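Local coordinates for protein peptidase, M20/M25/M40 family (Staphylococcus aureus, PDB 4EWT) that probably hydrolyses amide bonds of N-acylated amino acids or related compounds as a metal-dependent amidohydrolase of the M20 peptidase family, with manganese bound, at residues H105-A110 with K371-S376; L161-M166 with E378-V383; G172-R177 with K312-A317; E308-T313 with P343-Y348. One frame throughout, in Å; residues are numbered along the deposited sequence.

Contact 1: H105-A110 with K371-S376. With MN (manganese (II) ion), chain F.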
# COMPACT_ATOMS: atom_id res chain seq x y z
N HIS A 105 -26.92 -29.36 -14.81
CA HIS A 105 -27.45 -30.33 -13.84
C HIS A 105 -28.69 -31.06 -14.39
O HIS A 105 -28.94 -32.21 -14.05
CB HIS A 105 -27.78 -29.66 -12.51
CG HIS A 105 -26.58 -29.17 -11.75
ND1 HIS A 105 -26.66 -28.72 -10.45
CD2 HIS A 105 -25.28 -29.07 -12.10
CE1 HIS A 105 -25.47 -28.36 -10.04
NE2 HIS A 105 -24.61 -28.56 -11.02
N ASP A 106 -29.45 -30.37 -15.24
CA ASP A 106 -30.55 -31.01 -15.97
C ASP A 106 -30.00 -32.12 -16.89
O ASP A 106 -30.59 -33.21 -16.96
CB ASP A 106 -31.33 -29.98 -16.79
CG ASP A 106 -30.45 -29.17 -17.73
OD1 ASP A 106 -29.26 -28.93 -17.41
OD2 ASP A 106 -30.95 -28.78 -18.80
N ALA A 107 -28.88 -31.85 -17.55
CA ALA A 107 -28.23 -32.84 -18.41
C ALA A 107 -27.63 -33.98 -17.59
O ALA A 107 -27.72 -35.13 -17.99
CB ALA A 107 -27.19 -32.20 -19.29
N HIS A 108 -27.03 -33.67 -16.44
CA HIS A 108 -26.55 -34.73 -15.56
C HIS A 108 -27.68 -35.68 -15.13
O HIS A 108 -27.52 -36.90 -15.16
CB HIS A 108 -25.84 -34.16 -14.34
CG HIS A 108 -24.68 -33.27 -14.67
ND1 HIS A 108 -24.22 -32.30 -13.81
CD2 HIS A 108 -23.89 -33.20 -15.77
CE1 HIS A 108 -23.20 -31.67 -14.36
NE2 HIS A 108 -22.98 -32.19 -15.56
N THR A 109 -28.82 -35.11 -14.75
CA THR A 109 -29.96 -35.90 -14.32
C THR A 109 -30.53 -36.74 -15.48
O THR A 109 -30.81 -37.93 -15.32
CB THR A 109 -31.03 -34.98 -13.69
OG1 THR A 109 -30.42 -34.23 -12.64
CG2 THR A 109 -32.21 -35.78 -13.12
N ALA A 110 -30.63 -36.11 -16.65
CA ALA A 110 -31.18 -36.76 -17.83
C ALA A 110 -30.45 -38.05 -18.20
O ALA A 110 -31.08 -39.12 -18.33
CB ALA A 110 -31.20 -35.79 -19.02
N LYS A 371 -25.05 -33.85 -27.32
CA LYS A 371 -24.45 -35.17 -27.50
C LYS A 371 -23.47 -35.52 -26.39
O LYS A 371 -22.85 -36.59 -26.40
CB LYS A 371 -23.84 -35.33 -28.89
CG LYS A 371 -22.62 -34.49 -29.17
CD LYS A 371 -22.31 -34.47 -30.66
CE LYS A 371 -23.35 -33.67 -31.44
NZ LYS A 371 -23.24 -33.92 -32.91
N SER A 372 -23.32 -34.60 -25.42
CA SER A 372 -22.64 -34.90 -24.17
C SER A 372 -23.46 -35.88 -23.33
O SER A 372 -22.90 -36.59 -22.49
CB SER A 372 -22.40 -33.62 -23.36
OG SER A 372 -23.62 -32.97 -23.05
N LEU A 373 -24.78 -35.92 -23.56
CA LEU A 373 -25.68 -36.80 -22.80
C LEU A 373 -25.32 -38.27 -23.01
O LEU A 373 -25.09 -39.01 -22.06
CB LEU A 373 -27.15 -36.56 -23.17
CG LEU A 373 -27.84 -35.28 -22.70
CD1 LEU A 373 -29.12 -35.05 -23.47
CD2 LEU A 373 -28.14 -35.32 -21.21
N LEU A 374 -25.28 -38.68 -24.28
CA LEU A 374 -25.00 -40.07 -24.64
C LEU A 374 -23.59 -40.48 -24.23
O LEU A 374 -23.38 -41.57 -23.68
CB LEU A 374 -25.23 -40.27 -26.15
CG LEU A 374 -24.95 -41.64 -26.79
CD1 LEU A 374 -25.73 -42.76 -26.10
CD2 LEU A 374 -25.25 -41.60 -28.28
N ILE A 375 -22.62 -39.59 -24.47
CA ILE A 375 -21.22 -39.83 -24.12
C ILE A 375 -21.05 -40.06 -22.62
O ILE A 375 -20.27 -40.92 -22.21
CB ILE A 375 -20.30 -38.68 -24.60
CG1 ILE A 375 -20.25 -38.66 -26.14
CG2 ILE A 375 -18.89 -38.82 -24.03
CD1 ILE A 375 -19.54 -37.41 -26.71
N SER A 376 -21.78 -39.30 -21.80
CA SER A 376 -21.74 -39.45 -20.35
C SER A 376 -22.27 -40.82 -19.92
O SER A 376 -21.64 -41.52 -19.12
CB SER A 376 -22.53 -38.33 -19.67
OG SER A 376 -21.93 -37.08 -19.95
MN MN F . -22.44 -28.01 -11.50
O HOH W 1 -21.72 -26.65 -9.56
O HOH W 2 -22.14 -29.79 -10.15
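Ala107 and Ala110, one turn apart on the first helical turns after the metal-binding loop, form a small apolar seat for the branched end of Leu373. Along segment 371-376 the helix proper starts at Ser372. Its hydroxyl is turned back to Ser369 O, while Ser372 O accepts from both Ser376 N and Ser376 OG, the latter at 2.8 Å, the two donors coming from opposite faces of the carbonyl plane. Leu373 carries the contact. With CG beside the backbone N and anti to the carbonyl carbon (chi1 -72°), the side chain swings toward helix 105-120, and a single methyl does all the touching. Leu373 CD2 lies 3.8 Å from both Ala107 CB and Ala110 CB. Its closest approach is to the backbone, 3.3 Å from Leu373 CD2 to Ala107 O. The short alanines let the two backbones come close, with Ala107 CA and Leu373 CA 6.4 Å apart. Ile17 of helix 13-25 also packs on Leu373. Further on, the Ser376 hydroxyl has a second partner in Thr349 OG1. Across the contact, His105 heads the first helix and His105 NE2 binds manganese at 2.3 Å, together with Cys103, His164 and two waters. This buried packing joins helix 372-386 to the start of helix 105-120, whose first residue, His105, is a manganese ligand, in the catalytic domain of an M20-family peptidase.

Contact 2: L161-M166 with E378-V383. With MN (manganese (II) ion), chain F.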
# COMPACT_ATOMS: atom_id res chain seq x y z
N LEU A 161 -18.24 -42.31 -8.44
CA LEU A 161 -17.89 -41.71 -9.71
C LEU A 161 -18.89 -40.62 -10.03
O LEU A 161 -20.08 -40.75 -9.75
CB LEU A 161 -17.84 -42.78 -10.83
CG LEU A 161 -17.58 -42.33 -12.27
CD1 LEU A 161 -16.20 -41.72 -12.44
CD2 LEU A 161 -17.76 -43.48 -13.24
N GLY A 162 -18.41 -39.51 -10.57
CA GLY A 162 -19.29 -38.44 -11.00
C GLY A 162 -18.80 -37.85 -12.29
O GLY A 162 -17.62 -37.93 -12.62
N VAL A 163 -19.71 -37.24 -13.02
CA VAL A 163 -19.40 -36.63 -14.29
C VAL A 163 -19.99 -35.24 -14.28
O VAL A 163 -21.08 -35.04 -13.75
CB VAL A 163 -19.98 -37.45 -15.48
CG1 VAL A 163 -20.06 -36.61 -16.75
CG2 VAL A 163 -19.13 -38.68 -15.73
N HIS A 164 -19.25 -34.29 -14.85
CA HIS A 164 -19.78 -32.97 -15.11
C HIS A 164 -19.57 -32.65 -16.58
O HIS A 164 -18.47 -32.83 -17.12
CB HIS A 164 -19.06 -31.93 -14.24
CG HIS A 164 -19.91 -30.75 -13.89
ND1 HIS A 164 -20.29 -29.80 -14.81
CD2 HIS A 164 -20.46 -30.37 -12.71
CE1 HIS A 164 -21.02 -28.88 -14.22
NE2 HIS A 164 -21.14 -29.20 -12.94
N VAL A 165 -20.64 -32.22 -17.24
CA VAL A 165 -20.54 -31.63 -18.58
C VAL A 165 -19.79 -30.30 -18.52
O VAL A 165 -20.00 -29.50 -17.60
CB VAL A 165 -21.93 -31.39 -19.23
CG1 VAL A 165 -22.61 -32.73 -19.55
CG2 VAL A 165 -22.82 -30.51 -18.33
N MET A 166 -18.90 -30.09 -19.48
CA MET A 166 -18.11 -28.88 -19.54
C MET A 166 -18.36 -28.11 -20.83
O MET A 166 -17.89 -28.51 -21.91
CB MET A 166 -16.62 -29.20 -19.40
CG MET A 166 -16.27 -29.91 -18.10
SD MET A 166 -16.66 -28.96 -16.62
CE MET A 166 -15.14 -28.05 -16.39
N GLU A 378 -22.57 -43.58 -21.80
CA GLU A 378 -21.67 -44.62 -22.32
C GLU A 378 -20.43 -44.76 -21.45
O GLU A 378 -20.03 -45.88 -21.11
CB GLU A 378 -21.27 -44.32 -23.77
CG GLU A 378 -22.33 -44.68 -24.82
CD GLU A 378 -21.98 -44.18 -26.22
OE1 GLU A 378 -20.94 -43.49 -26.38
OE2 GLU A 378 -22.74 -44.46 -27.17
N ALA A 379 -19.83 -43.63 -21.09
CA ALA A 379 -18.66 -43.60 -20.23
C ALA A 379 -18.91 -44.19 -18.85
O ALA A 379 -18.21 -45.10 -18.42
CB ALA A 379 -18.15 -42.17 -20.10
N VAL A 380 -19.94 -43.69 -18.16
CA VAL A 380 -20.27 -44.15 -16.82
C VAL A 380 -20.72 -45.61 -16.84
O VAL A 380 -20.25 -46.43 -16.04
CB VAL A 380 -21.30 -43.22 -16.12
CG1 VAL A 380 -21.71 -43.74 -14.76
CG2 VAL A 380 -20.73 -41.81 -15.97
N GLY A 381 -21.59 -45.96 -17.78
CA GLY A 381 -22.02 -47.35 -17.93
C GLY A 381 -20.88 -48.33 -18.13
O GLY A 381 -20.85 -49.40 -17.52
N THR A 382 -19.94 -47.96 -19.01
CA THR A 382 -18.76 -48.77 -19.28
C THR A 382 -17.95 -49.01 -18.00
O THR A 382 -17.51 -50.13 -17.73
CB THR A 382 -17.86 -48.10 -20.34
OG1 THR A 382 -18.58 -47.99 -21.58
CG2 THR A 382 -16.58 -48.90 -20.57
N VAL A 383 -17.77 -47.95 -17.22
CA VAL A 383 -17.07 -48.09 -15.94
C VAL A 383 -17.84 -49.03 -15.04
O VAL A 383 -17.27 -49.95 -14.47
CB VAL A 383 -16.83 -46.72 -15.28
CG1 VAL A 383 -16.21 -46.90 -13.90
CG2 VAL A 383 -15.93 -45.87 -16.16
MN MN F . -22.44 -28.01 -11.50
O HOH W 1 -21.72 -26.65 -9.56
O HOH W 2 -22.14 -29.79 -10.15
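Helix 372-386 packs against the mixed sheet of the catalytic domain, and here Leu161 and Val163 of strand 159-166 meet its residues Val380 and Val383. The short strand and helix segments run nearly antiparallel, at 169°, with their axes 9.8 Å apart. Leu161 and Val383 reach for each other tip to tip: Leu161 CG is anti to the backbone N (chi1 176°), which sends CD2 to within 3.8 Å of Val383 CG1. The same CD2 lies near Val380 CG1 as well. Two residues further along the strand, Val163 and Val380 pass alongside one another, pointing opposite ways, their CG2 methyls 3.5 Å apart. Tyr111 of helix 105-120 touches both of these valines. Because side chains alternate along a strand, the apolar face used for the helix backs onto the metal site: His164, next after Val163, binds manganese through NE2 at 2.3 Å, with Cys103 and His105 as further protein ligands. Its ring rotation is fixed from the other nitrogen, since His164 ND1 donates to Val165 O at 2.8 Å along an almost straight line (164°), and that oxygen lies in the imidazole plane. Val165 O also accepts from His361 NE2.

Contact 3: G172-R177 with K312-A317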
# COMPACT_ATOMS: atom_id res chain seq x y z
N GLY A 172 -16.91 -34.55 -27.98
CA GLY A 172 -16.30 -35.67 -28.68
C GLY A 172 -15.32 -36.45 -27.83
O GLY A 172 -14.73 -37.43 -28.30
N LYS A 173 -15.13 -36.01 -26.59
CA LYS A 173 -14.27 -36.73 -25.64
C LYS A 173 -14.55 -36.46 -24.16
O LYS A 173 -15.25 -35.52 -23.80
CB LYS A 173 -12.78 -36.55 -25.95
CG LYS A 173 -12.35 -35.17 -26.36
CD LYS A 173 -10.99 -35.25 -27.03
CE LYS A 173 -10.63 -33.95 -27.73
NZ LYS A 173 -9.60 -34.19 -28.77
N VAL A 174 -13.99 -37.32 -23.31
CA VAL A 174 -14.09 -37.21 -21.86
C VAL A 174 -12.72 -36.90 -21.27
O VAL A 174 -11.69 -37.33 -21.81
CB VAL A 174 -14.67 -38.49 -21.19
CG1 VAL A 174 -16.16 -38.62 -21.49
CG2 VAL A 174 -13.92 -39.74 -21.63
N TYR A 175 -12.71 -36.19 -20.14
CA TYR A 175 -11.49 -35.66 -19.55
C TYR A 175 -11.32 -36.07 -18.08
O TYR A 175 -12.31 -36.19 -17.34
CB TYR A 175 -11.44 -34.14 -19.69
CG TYR A 175 -11.67 -33.65 -21.11
CD1 TYR A 175 -10.60 -33.50 -22.00
CD2 TYR A 175 -12.94 -33.32 -21.56
CE1 TYR A 175 -10.81 -33.04 -23.31
CE2 TYR A 175 -13.17 -32.87 -22.85
CZ TYR A 175 -12.10 -32.73 -23.72
OH TYR A 175 -12.33 -32.28 -25.01
N TYR A 176 -10.07 -36.27 -17.68
CA TYR A 176 -9.73 -36.76 -16.35
C TYR A 176 -8.41 -36.20 -15.81
O TYR A 176 -7.56 -35.75 -16.58
CB TYR A 176 -9.67 -38.29 -16.35
CG TYR A 176 -8.38 -38.88 -16.91
CD1 TYR A 176 -7.37 -39.34 -16.06
CD2 TYR A 176 -8.19 -38.99 -18.29
CE1 TYR A 176 -6.19 -39.89 -16.57
CE2 TYR A 176 -7.01 -39.54 -18.81
CZ TYR A 176 -6.01 -39.99 -17.95
OH TYR A 176 -4.85 -40.53 -18.47
N ARG A 177 -8.22 -36.33 -14.50
CA ARG A 177 -7.01 -35.93 -13.81
C ARG A 177 -6.98 -36.47 -12.39
O ARG A 177 -7.85 -36.21 -11.62
CB ARG A 177 -6.90 -34.41 -13.79
CG ARG A 177 -5.74 -33.94 -13.01
CD ARG A 177 -5.64 -32.49 -13.00
NE ARG A 177 -4.27 -32.11 -13.11
CZ ARG A 177 -3.47 -32.01 -12.07
NH1 ARG A 177 -3.92 -32.24 -10.86
NH2 ARG A 177 -2.23 -31.67 -12.27
N LYS A 312 -8.17 -45.98 -17.67
CA LYS A 312 -7.66 -47.21 -18.28
C LYS A 312 -8.82 -47.99 -18.88
O LYS A 312 -8.76 -48.42 -20.04
CB LYS A 312 -6.90 -48.06 -17.25
CG LYS A 312 -6.48 -49.45 -17.73
CD LYS A 312 -5.70 -50.22 -16.67
CE LYS A 312 -5.18 -51.54 -17.22
NZ LYS A 312 -4.30 -52.28 -16.26
N THR A 313 -9.88 -48.15 -18.09
CA THR A 313 -11.08 -48.87 -18.50
C THR A 313 -11.71 -48.25 -19.74
O THR A 313 -12.08 -48.95 -20.67
CB THR A 313 -12.10 -48.92 -17.34
OG1 THR A 313 -11.50 -49.52 -16.18
CG2 THR A 313 -13.32 -49.70 -17.73
N LEU A 314 -11.81 -46.92 -19.76
CA LEU A 314 -12.48 -46.22 -20.86
C LEU A 314 -11.68 -46.25 -22.16
O LEU A 314 -12.27 -46.28 -23.24
CB LEU A 314 -12.81 -44.77 -20.47
CG LEU A 314 -13.89 -44.55 -19.41
CD1 LEU A 314 -13.90 -43.09 -18.96
CD2 LEU A 314 -15.26 -44.97 -19.92
N LYS A 315 -10.36 -46.23 -22.05
CA LYS A 315 -9.49 -46.30 -23.23
C LYS A 315 -9.49 -47.70 -23.83
O LYS A 315 -9.41 -47.86 -25.05
CB LYS A 315 -8.07 -45.83 -22.89
CG LYS A 315 -7.91 -44.30 -22.88
CD LYS A 315 -6.48 -43.85 -22.59
CE LYS A 315 -6.30 -43.42 -21.13
NZ LYS A 315 -4.88 -43.11 -20.78
N GLU A 316 -9.62 -48.71 -22.97
CA GLU A 316 -9.59 -50.11 -23.38
C GLU A 316 -10.93 -50.66 -23.89
O GLU A 316 -10.99 -51.79 -24.38
CB GLU A 316 -9.11 -50.98 -22.22
CG GLU A 316 -7.61 -50.98 -22.03
CD GLU A 316 -7.17 -51.85 -20.87
OE1 GLU A 316 -8.00 -52.67 -20.40
OE2 GLU A 316 -6.01 -51.72 -20.43
N ALA A 317 -11.99 -49.86 -23.77
CA ALA A 317 -13.31 -50.27 -24.25
C ALA A 317 -13.53 -49.89 -25.72
O ALA A 317 -14.40 -50.45 -26.38
CB ALA A 317 -14.39 -49.67 -23.38
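Val174 and Tyr176, alternate residues of strand 173-176, face Leu314 and Lys315 of helix 304-316, a helix laid against one side of the mixed sheet in the alpha/beta catalytic domain. Toward the interior the contact is a loose apolar one: Val174 CG2 and Leu314 CD1 stand 4.3 Å apart. The two residues are also held by others, for Ile375 of helix 372-386 packs on Val174 and Val383 of that helix packs on Leu314. Nearer the surface, Lys315 crosses Tyr176 at about a right angle. From CB the side chain of the exposed Lys315 starts with CG beside the backbone N (chi1 -81°), and the chain passes along Val323 of strand 322-325, outermost of the sheet within this chain. CD continues the extended run, but the bend at chi3 (-100°) turns the end toward the tyrosine. Lys315 CE is the first atom to come near it, 4.2 Å from Tyr176 OH, and Lys315 NZ ends 3.5 Å from the same oxygen in a weak hydrogen bond. The ammonium stands obliquely to the phenol ring. Tyr176 comes to this meeting with CG lodged between the backbone N and the carbonyl carbon (chi1 79°), and its ring leans on Thr307, Glu308 and Ala311 of the same helix. The strand ends at Tyr176; Arg177, just beyond it, packs on Glu327 of the second subunit. Closest of the ring's packing contacts with Ala311 is that of Tyr176 CZ with Ala311 CB, at 3.5 Å.

Contact 4: E308-T313 with P343-Y348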
# COMPACT_ATOMS: atom_id res chain seq x y z
N GLU A 308 -7.19 -43.46 -12.32
CA GLU A 308 -6.41 -44.09 -13.37
C GLU A 308 -7.09 -45.35 -13.87
O GLU A 308 -7.11 -45.62 -15.08
CB GLU A 308 -4.98 -44.40 -12.93
CG GLU A 308 -3.95 -44.23 -14.05
CD GLU A 308 -3.75 -42.76 -14.44
OE1 GLU A 308 -3.90 -42.42 -15.64
OE2 GLU A 308 -3.45 -41.94 -13.54
N TYR A 309 -7.66 -46.12 -12.94
CA TYR A 309 -8.50 -47.25 -13.33
C TYR A 309 -9.59 -46.80 -14.29
O TYR A 309 -9.84 -47.47 -15.30
CB TYR A 309 -9.11 -47.94 -12.09
CG TYR A 309 -10.27 -48.82 -12.45
CD1 TYR A 309 -10.06 -50.13 -12.88
CD2 TYR A 309 -11.58 -48.35 -12.39
CE1 TYR A 309 -11.12 -50.95 -13.22
CE2 TYR A 309 -12.65 -49.16 -12.73
CZ TYR A 309 -12.41 -50.45 -13.15
OH TYR A 309 -13.45 -51.26 -13.50
N VAL A 310 -10.25 -45.68 -13.99
CA VAL A 310 -11.35 -45.18 -14.81
C VAL A 310 -10.90 -44.84 -16.23
O VAL A 310 -11.54 -45.23 -17.21
CB VAL A 310 -12.08 -43.97 -14.15
CG1 VAL A 310 -12.97 -43.23 -15.14
CG2 VAL A 310 -12.88 -44.43 -12.94
N ALA A 311 -9.78 -44.13 -16.34
CA ALA A 311 -9.20 -43.77 -17.62
C ALA A 311 -8.69 -44.99 -18.40
O ALA A 311 -8.75 -45.02 -19.63
CB ALA A 311 -8.10 -42.78 -17.43
N LYS A 312 -8.17 -45.98 -17.67
CA LYS A 312 -7.66 -47.21 -18.28
C LYS A 312 -8.82 -47.99 -18.88
O LYS A 312 -8.76 -48.42 -20.04
CB LYS A 312 -6.90 -48.06 -17.25
CG LYS A 312 -6.48 -49.45 -17.73
CD LYS A 312 -5.70 -50.22 -16.67
CE LYS A 312 -5.18 -51.54 -17.22
NZ LYS A 312 -4.30 -52.28 -16.26
N THR A 313 -9.88 -48.15 -18.09
CA THR A 313 -11.08 -48.87 -18.50
C THR A 313 -11.71 -48.25 -19.74
O THR A 313 -12.08 -48.95 -20.67
CB THR A 313 -12.10 -48.92 -17.34
OG1 THR A 313 -11.50 -49.52 -16.18
CG2 THR A 313 -13.32 -49.70 -17.73
N PRO A 343 -12.72 -43.17 -1.89
CA PRO A 343 -11.92 -42.91 -3.08
C PRO A 343 -12.85 -42.66 -4.27
O PRO A 343 -13.75 -43.48 -4.54
CB PRO A 343 -11.12 -44.21 -3.27
CG PRO A 343 -11.81 -45.22 -2.46
CD PRO A 343 -12.46 -44.51 -1.33
N SER A 344 -12.66 -41.54 -4.95
CA SER A 344 -13.59 -41.15 -6.00
C SER A 344 -12.88 -40.57 -7.21
O SER A 344 -11.68 -40.27 -7.15
CB SER A 344 -14.61 -40.13 -5.47
OG SER A 344 -15.06 -40.50 -4.18
N ALA A 345 -13.63 -40.46 -8.30
CA ALA A 345 -13.18 -39.81 -9.52
C ALA A 345 -14.31 -38.95 -10.07
O ALA A 345 -15.44 -39.42 -10.26
CB ALA A 345 -12.77 -40.84 -10.55
N PHE A 346 -14.01 -37.68 -10.28
CA PHE A 346 -14.95 -36.75 -10.89
C PHE A 346 -14.37 -36.46 -12.24
O PHE A 346 -13.26 -35.94 -12.34
CB PHE A 346 -15.05 -35.49 -10.03
CG PHE A 346 -16.20 -34.58 -10.39
CD1 PHE A 346 -17.53 -34.99 -10.23
CD2 PHE A 346 -15.95 -33.29 -10.86
CE1 PHE A 346 -18.59 -34.12 -10.54
CE2 PHE A 346 -17.01 -32.41 -11.16
CZ PHE A 346 -18.33 -32.84 -11.00
N ILE A 347 -15.09 -36.83 -13.30
CA ILE A 347 -14.58 -36.66 -14.66
C ILE A 347 -15.47 -35.74 -15.48
O ILE A 347 -16.59 -35.43 -15.09
CB ILE A 347 -14.35 -38.03 -15.37
CG1 ILE A 347 -15.66 -38.77 -15.59
CG2 ILE A 347 -13.33 -38.89 -14.60
CD1 ILE A 347 -15.56 -40.02 -16.44
N TYR A 348 -14.97 -35.31 -16.63
CA TYR A 348 -15.66 -34.32 -17.43
C TYR A 348 -16.04 -34.83 -18.81
O TYR A 348 -15.28 -35.57 -19.44
CB TYR A 348 -14.80 -33.07 -17.59
CG TYR A 348 -14.25 -32.49 -16.31
CD1 TYR A 348 -15.09 -31.97 -15.33
CD2 TYR A 348 -12.88 -32.44 -16.09
CE1 TYR A 348 -14.58 -31.41 -14.17
CE2 TYR A 348 -12.35 -31.88 -14.93
CZ TYR A 348 -13.21 -31.37 -13.97
OH TYR A 348 -12.71 -30.82 -12.82
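Val310 stands with CG1 anti to its backbone N (chi1 165°) and CG2 beside that N, a rotation that gives each methyl its own partner on strand 344-350. Val310 CG2 meets Ala345 CB at 4.3 Å, while Val310 CG1 meets Ile347 CD1, also at 4.3 Å. Ile347 gets there because its chain is extended at chi2 (172°), carrying CD1 out from the strand toward the helix. Ala345 and Ile347 lie two apart and face the same way, so one valine spans both; both contacts are ordinary van der Waals packing. A turn of the helix is tied down beside the valine: Tyr309 O accepts from Thr313 N and, from the opposite face of its plane, from Thr313 OG1 at 2.8 Å. That hydroxyl oxygen also lies over one face of the Tyr309 ring, toward its rim, and the phenol OH is bound to Asp386 at the end of helix 372-386. In the sheet, strand 344-350 runs between the parallel strand 159-166, whose Leu161 and Val163 touch Ala345 and Ile347, and the antiparallel strand 173-176, whose Tyr176 packs on Ile347.

Contacts 1 and 2, with centres about 9 Å apart, both use helix 372-386 and both supply a ligand to the same manganese; His108 NE2 joins them directly, 2.9 Å from Val165 N. Contacts 2, 3 and 4 share the mixed sheet: Gly162 O meets Ile347 N at 2.8 Å, and Tyr175 N meets Tyr348 O at 2.7 Å. Helix 304-316 serves contacts 3 and 4, which overlap at Lys312 and Thr313, and its Leu314 CD2 reaches Ala379 O of contact 2 at 3.3 Å. Contacts 1 and 4 do not touch, their centres being about 18 Å apart. The metal site thus adjoins contacts 1 and 2, whereas contact 3 lies toward the sheet edge.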